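Long-range contacts in hypothetical protein (Nostoc punctiforme, PDB 2O62), which is of unknown function but pairs an N-terminal antiparallel beta-sheet domain with a C-terminal beta-barrel, both belonging to sequence families of the calycin clan: residues A[72-77]-A[152-157]; A[142-147]-A[168-173]. All coordinates share one frame; numbering follows the deposited sequence.

From the N terminus, the chain first builds an antiparallel sheet in which strand 71-73 lies at one edge. Contact 1 sets this strand and the turn after it against residues 152-157, closing a loop of 74 residues that holds the remaining strands of the first sheet and the passage into the barrel. Before that loop is complete the chain passes 142-147, the first half of contact 2, whose partner 168-173 follows only after 157; the two contacts therefore cross. Contact 1 joins the two domains by side-chain packing, whereas contact 2 is a backbone pairing within the barrel. Strand 145-155 serves both, near opposite ends, with contact centres about 28 Å apart.

Contact 1 (A[72-77]-A[152-157]); sequences LFFENG and VTIYRD
The Ile154 side chain lies obliquely against Phe74 and sets its terminal methyl on the aromatic ring. CD1 is 3.9 Å from the centroid of the Phe74 ring, in a direction 17° off the ring normal, which makes this a CH-pi contact over one face, displaced a little toward the rim. Ile154 reaches that place by holding CG1 between its backbone N and carbonyl carbon (chi1 58°), with the chain then extended to CD1. The same methyl lies 3.3 Å from Phe73 O, and it also touches Leu72 CB, 4.1 Å away.

Here the edge strand of the N-terminal sheet meets the outside of the C-terminal barrel, and at this point the two sheets are joined mainly by apolar packing. Phe74 also leans on Leu262 and Leu264 of the adjoining barrel strand, so its ring spans two strands. Phe74 CE1 comes obliquely within 3.6 Å of Val152 O and packs more loosely on Val152 CB. Leu72, which also meets Ile154 CD1, extends toward the end of the barrel strand, placing CD1 3.7 Å from the carbonyl carbon Tyr155 C and beside the aliphatic start of Arg156. The guanidinium of Arg156 turns elsewhere, NH1 bonding to Trp259 O. A type I turn from Phe74 to Gly77, closed by the backbone bond from Gly77 N to Phe74 O, carries the chain away from the barrel.

Contact 2 (A[142-147]-A[168-173]); sequences DLLGEW and LKIQLD
Trp147 and Leu168 face each other as a hydrogen-bonded pair at the open end of an antiparallel beta hairpin, formed by strands 145-155 and 162-172 of the C-terminal barrel. Their side chains point into the barrel. Trp147 CB packs 4.0 Å from Leu168 CB. With CG beside the backbone N (chi1 -58°), the indole swings back along its own strand, and CD1 passes 3.6 Å from Leu168 O, which lies at the ring edge and near its plane. That oxygen also accepts the Trp147 backbone N-H at 2.8 Å. One atom further, NE1 donates to Leu143 O at 2.9 Å in a nearly straight bond (170°). Leu143 O sits in the plane of the indole, a bond that ties the ring's rotation to the residues leading into the strand. The Trp147 side chain also packs on Leu240 and Arg246 of the barrel strands 233-242 and 245-253.

Beyond this pair, Gly145 and Ile170 exchange two backbone hydrogen bonds, N to O in each direction. Ile170 turns inward with CD1 against Leu143 CB. The side chains of Leu144, just ahead of the strand, and Ile170 cross at about a right angle, CD2 of Leu144 lying 3.9 Å from CG2 of Ile170; Leu144 also touches Leu172.

On the outer face Glu146 and Lys169, a non-hydrogen-bonded pair, run side by side in extended form with their CG atoms 3.7 Å apart. Their charges stop short of a salt bridge: Glu146 OE1 stays 4.2 Å from Lys169 NZ and pairs instead with Arg148 NH1.

Contact 1 (A[72-77]-A[152-157])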
loop_
_atom_site.group_PDB
_atom_site.type_symbol
_atom_site.label_atom_id
_atom_site.label_comp_id
_atom_site.label_asym_id
_atom_site.label_seq_id
_atom_site.Cartn_x
_atom_site.Cartn_y
_atom_site.Cartn_z
ATOM N N LEU A 72 -10.975 -5.136 -0.157
ATOM C CA LEU A 72 -11.122 -5.475 1.258
ATOM C C LEU A 72 -10.730 -4.291 2.123
ATOM O O LEU A 72 -9.756 -3.593 1.819
ATOM C CB LEU A 72 -10.280 -6.715 1.663
ATOM C CG LEU A 72 -10.883 -8.095 1.528
ATOM C CD1 LEU A 72 -9.868 -9.125 1.952
ATOM C CD2 LEU A 72 -12.123 -8.261 2.348
ATOM N N PHE A 73 -11.488 -4.091 3.222
ATOM C CA PHE A 73 -11.277 -2.966 4.167
ATOM C C PHE A 73 -10.951 -3.407 5.575
ATOM O O PHE A 73 -11.465 -4.419 6.082
ATOM C CB PHE A 73 -12.561 -2.108 4.307
ATOM C CG PHE A 73 -12.954 -1.387 3.072
ATOM C CD1 PHE A 73 -13.696 -2.025 2.105
ATOM C CD2 PHE A 73 -12.576 -0.072 2.873
ATOM C CE1 PHE A 73 -14.020 -1.347 0.922
ATOM C CE2 PHE A 73 -12.905 0.614 1.702
ATOM C CZ PHE A 73 -13.646 -0.034 0.744
ATOM N N PHE A 74 -10.118 -2.588 6.216
ATOM C CA PHE A 74 -9.904 -2.618 7.654
ATOM C C PHE A 74 -10.818 -1.655 8.381
ATOM O O PHE A 74 -11.493 -0.799 7.766
ATOM C CB PHE A 74 -8.433 -2.321 7.959
ATOM C CG PHE A 74 -7.500 -3.337 7.365
ATOM C CD1 PHE A 74 -7.234 -4.538 8.016
ATOM C CD2 PHE A 74 -6.928 -3.120 6.138
ATOM C CE1 PHE A 74 -6.370 -5.479 7.432
ATOM C CE2 PHE A 74 -6.053 -4.051 5.569
ATOM C CZ PHE A 74 -5.823 -5.234 6.197
ATOM N N GLU A 75 -10.912 -1.826 9.701
ATOM C CA GLU A 75 -11.944 -1.103 10.461
ATOM C C GLU A 75 -11.751 0.371 10.489
ATOM O O GLU A 75 -12.704 1.095 10.668
ATOM C CB GLU A 75 -12.055 -1.623 11.895
ATOM C CG GLU A 75 -12.598 -2.999 11.934
ATOM C CD GLU A 75 -13.461 -3.274 13.136
ATOM O OE1 GLU A 75 -13.538 -2.393 14.034
ATOM O OE2 GLU A 75 -14.072 -4.373 13.162
ATOM N N ASN A 76 -10.540 0.836 10.288
ATOM C CA ASN A 76 -10.288 2.279 10.204
ATOM C C ASN A 76 -10.542 2.872 8.825
ATOM O O ASN A 76 -10.344 4.050 8.602
ATOM C CB ASN A 76 -8.878 2.598 10.715
ATOM C CG ASN A 76 -7.802 2.298 9.711
ATOM O OD1 ASN A 76 -7.998 1.546 8.780
ATOM N ND2 ASN A 76 -6.635 2.878 9.922
ATOM N N GLY A 77 -11.005 2.055 7.886
ATOM C CA GLY A 77 -11.295 2.520 6.545
ATOM C C GLY A 77 -10.167 2.250 5.573
ATOM O O GLY A 77 -10.359 2.397 4.381
ATOM N N VAL A 152 -2.740 -7.383 11.349
ATOM C CA VAL A 152 -4.018 -8.027 11.160
ATOM C C VAL A 152 -4.100 -8.496 9.705
ATOM O O VAL A 152 -3.913 -7.682 8.788
ATOM C CB VAL A 152 -5.177 -7.029 11.367
ATOM C CG1 VAL A 152 -6.545 -7.708 11.244
ATOM C CG2 VAL A 152 -5.058 -6.370 12.733
ATOM N N THR A 153 -4.459 -9.767 9.530
ATOM C CA THR A 153 -4.694 -10.349 8.210
ATOM C C THR A 153 -6.166 -10.639 8.146
ATOM O O THR A 153 -6.753 -11.334 9.020
ATOM C CB THR A 153 -3.852 -11.631 7.932
ATOM O OG1 THR A 153 -2.438 -11.314 8.029
ATOM C CG2 THR A 153 -4.168 -12.191 6.523
ATOM N N ILE A 154 -6.766 -10.100 7.092
ATOM C CA ILE A 154 -8.140 -10.397 6.739
ATOM C C ILE A 154 -8.232 -11.145 5.397
ATOM O O ILE A 154 -7.324 -11.100 4.582
ATOM C CB ILE A 154 -8.999 -9.111 6.692
ATOM C CG1 ILE A 154 -8.467 -8.103 5.705
ATOM C CG2 ILE A 154 -9.116 -8.483 8.086
ATOM C CD1 ILE A 154 -9.363 -6.861 5.629
ATOM N N TYR A 155 -9.364 -11.818 5.206
ATOM C CA TYR A 155 -9.535 -12.822 4.152
ATOM C C TYR A 155 -10.732 -12.491 3.310
ATOM O O TYR A 155 -11.664 -11.878 3.773
ATOM C CB TYR A 155 -9.664 -14.226 4.751
ATOM C CG TYR A 155 -8.415 -14.558 5.544
ATOM C CD1 TYR A 155 -7.304 -15.112 4.936
ATOM C CD2 TYR A 155 -8.371 -14.347 6.913
ATOM C CE1 TYR A 155 -6.146 -15.394 5.654
ATOM C CE2 TYR A 155 -7.235 -14.635 7.648
ATOM C CZ TYR A 155 -6.123 -15.174 7.007
ATOM O OH TYR A 155 -4.974 -15.453 7.708
ATOM N N ARG A 156 -10.686 -12.925 2.060
ATOM C CA ARG A 156 -11.783 -12.709 1.138
ATOM C C ARG A 156 -13.048 -13.414 1.450
ATOM O O ARG A 156 -14.107 -12.923 1.093
ATOM C CB ARG A 156 -11.385 -13.151 -0.238
ATOM C CG ARG A 156 -10.311 -12.357 -0.814
ATOM C CD ARG A 156 -10.040 -12.913 -2.156
ATOM N NE ARG A 156 -11.278 -13.059 -2.901
ATOM C CZ ARG A 156 -11.414 -13.858 -3.946
ATOM N NH1 ARG A 156 -10.382 -14.573 -4.403
ATOM N NH2 ARG A 156 -12.585 -13.947 -4.558
ATOM N N ASP A 157 -12.943 -14.592 2.058
ATOM C CA ASP A 157 -14.100 -15.335 2.515
ATOM C C ASP A 157 -14.621 -14.765 3.815
ATOM O O ASP A 157 -15.581 -15.258 4.368
ATOM C CB ASP A 157 -13.776 -16.837 2.663
ATOM C CG ASP A 157 -12.475 -17.103 3.411
ATOM O OD1 ASP A 157 -12.156 -16.336 4.338
ATOM O OD2 ASP A 157 -11.776 -18.092 3.076
#

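Contact 2 (A[142-147]-A[168-173])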
loop_
_atom_site.group_PDB
_atom_site.type_symbol
_atom_site.label_atom_id
_atom_site.label_comp_id
_atom_site.label_asym_id
_atom_site.label_seq_id
_atom_site.Cartn_x
_atom_site.Cartn_y
_atom_site.Cartn_z
ATOM N N ASP A 142 15.687 7.202 7.729
ATOM C CA ASP A 142 14.442 7.271 8.497
ATOM C C ASP A 142 14.016 5.893 9.029
ATOM O O ASP A 142 13.175 5.804 9.920
ATOM C CB ASP A 142 13.311 7.790 7.616
ATOM C CG ASP A 142 13.494 9.245 7.227
ATOM O OD1 ASP A 142 14.066 10.058 8.016
ATOM O OD2 ASP A 142 13.021 9.596 6.122
ATOM N N LEU A 143 14.531 4.833 8.422
ATOM C CA LEU A 143 14.079 3.494 8.742
ATOM C C LEU A 143 15.040 2.700 9.605
ATOM O O LEU A 143 14.623 1.713 10.215
ATOM C CB LEU A 143 13.766 2.705 7.473
ATOM C CG LEU A 143 12.707 3.319 6.576
ATOM C CD1 LEU A 143 12.551 2.551 5.296
ATOM C CD2 LEU A 143 11.372 3.409 7.322
ATOM N N LEU A 144 16.304 3.122 9.671
ATOM C CA LEU A 144 17.299 2.340 10.377
ATOM C C LEU A 144 16.906 2.245 11.847
ATOM O O LEU A 144 16.490 3.232 12.470
ATOM C CB LEU A 144 18.680 2.970 10.273
ATOM C CG LEU A 144 19.260 3.097 8.878
ATOM C CD1 LEU A 144 20.549 3.869 8.932
ATOM C CD2 LEU A 144 19.482 1.719 8.273
ATOM N N GLY A 145 17.050 1.050 12.406
ATOM C CA GLY A 145 16.767 0.822 13.800
ATOM C C GLY A 145 15.908 -0.407 13.896
ATOM O O GLY A 145 15.973 -1.272 13.025
ATOM N N GLU A 146 15.084 -0.438 14.935
ATOM C CA GLU A 146 14.141 -1.507 15.175
ATOM C C GLU A 146 12.735 -1.012 15.373
ATOM O O GLU A 146 12.517 0.018 15.954
ATOM C CB GLU A 146 14.554 -2.260 16.421
ATOM C CG GLU A 146 15.806 -3.065 16.188
ATOM C CD GLU A 146 16.228 -3.889 17.390
ATOM O OE1 GLU A 146 15.346 -4.266 18.223
ATOM O OE2 GLU A 146 17.452 -4.134 17.503
ATOM N N TRP A 147 11.794 -1.803 14.888
ATOM C CA TRP A 147 10.378 -1.512 14.840
ATOM C C TRP A 147 9.657 -2.726 15.386
ATOM O O TRP A 147 10.058 -3.865 15.101
ATOM C CB TRP A 147 9.919 -1.271 13.395
ATOM C CG TRP A 147 10.661 -0.147 12.737
ATOM C CD1 TRP A 147 11.945 -0.171 12.173
ATOM C CD2 TRP A 147 10.216 1.211 12.654
ATOM N NE1 TRP A 147 12.280 1.101 11.740
ATOM C CE2 TRP A 147 11.237 1.956 12.008
ATOM C CE3 TRP A 147 9.048 1.865 13.064
ATOM C CZ2 TRP A 147 11.117 3.335 11.780
ATOM C CZ3 TRP A 147 8.933 3.217 12.825
ATOM C CH2 TRP A 147 9.949 3.934 12.174
ATOM N N LEU A 168 10.764 -5.587 12.852
ATOM C CA LEU A 168 11.545 -5.228 11.687
ATOM C C LEU A 168 12.807 -4.559 12.177
ATOM O O LEU A 168 12.743 -3.595 12.935
ATOM C CB LEU A 168 10.712 -4.283 10.834
ATOM C CG LEU A 168 11.286 -3.563 9.629
ATOM C CD1 LEU A 168 11.916 -4.552 8.734
ATOM C CD2 LEU A 168 10.082 -2.900 8.908
ATOM N N LYS A 169 13.958 -5.108 11.811
ATOM C CA LYS A 169 15.264 -4.528 12.143
ATOM C C LYS A 169 15.955 -4.171 10.828
ATOM O O LYS A 169 15.984 -4.991 9.911
ATOM C CB LYS A 169 16.136 -5.531 12.929
ATOM C CG LYS A 169 15.413 -6.153 14.124
ATOM C CD LYS A 169 16.266 -7.062 14.984
ATOM C CE LYS A 169 15.543 -7.415 16.306
ATOM N NZ LYS A 169 16.406 -8.230 17.245
ATOM N N ILE A 170 16.487 -2.958 10.734
ATOM C CA ILE A 170 17.123 -2.483 9.529
ATOM C C ILE A 170 18.421 -1.816 9.953
ATOM O O ILE A 170 18.413 -0.906 10.766
ATOM C CB ILE A 170 16.202 -1.497 8.757
ATOM C CG1 ILE A 170 14.882 -2.182 8.471
ATOM C CG2 ILE A 170 16.840 -1.067 7.453
ATOM C CD1 ILE A 170 13.881 -1.304 7.772
ATOM N N GLN A 171 19.538 -2.324 9.458
ATOM C CA GLN A 171 20.805 -1.729 9.779
ATOM C C GLN A 171 21.721 -1.734 8.562
ATOM O O GLN A 171 21.603 -2.607 7.701
ATOM C CB GLN A 171 21.465 -2.463 10.952
ATOM C CG GLN A 171 20.576 -2.580 12.251
ATOM C CD GLN A 171 20.316 -1.263 13.119
ATOM O OE1 GLN A 171 20.747 -0.120 12.820
ATOM N NE2 GLN A 171 19.593 -1.475 14.225
ATOM N N LEU A 172 22.641 -0.765 8.510
ATOM C CA LEU A 172 23.669 -0.760 7.495
ATOM C C LEU A 172 24.745 -1.700 7.992
ATOM O O LEU A 172 25.029 -1.717 9.201
ATOM C CB LEU A 172 24.268 0.639 7.310
ATOM C CG LEU A 172 23.254 1.683 6.834
ATOM C CD1 LEU A 172 23.911 3.073 6.750
ATOM C CD2 LEU A 172 22.660 1.291 5.497
ATOM N N ASP A 173 25.294 -2.522 7.097
ATOM C CA ASP A 173 26.495 -3.287 7.410
ATOM C C ASP A 173 27.694 -2.459 6.943
ATOM O O ASP A 173 27.550 -1.261 6.704
ATOM C CB ASP A 173 26.453 -4.710 6.831
ATOM C CG ASP A 173 26.605 -4.756 5.321
ATOM O OD1 ASP A 173 27.130 -3.777 4.729
ATOM O OD2 ASP A 173 26.188 -5.798 4.739
#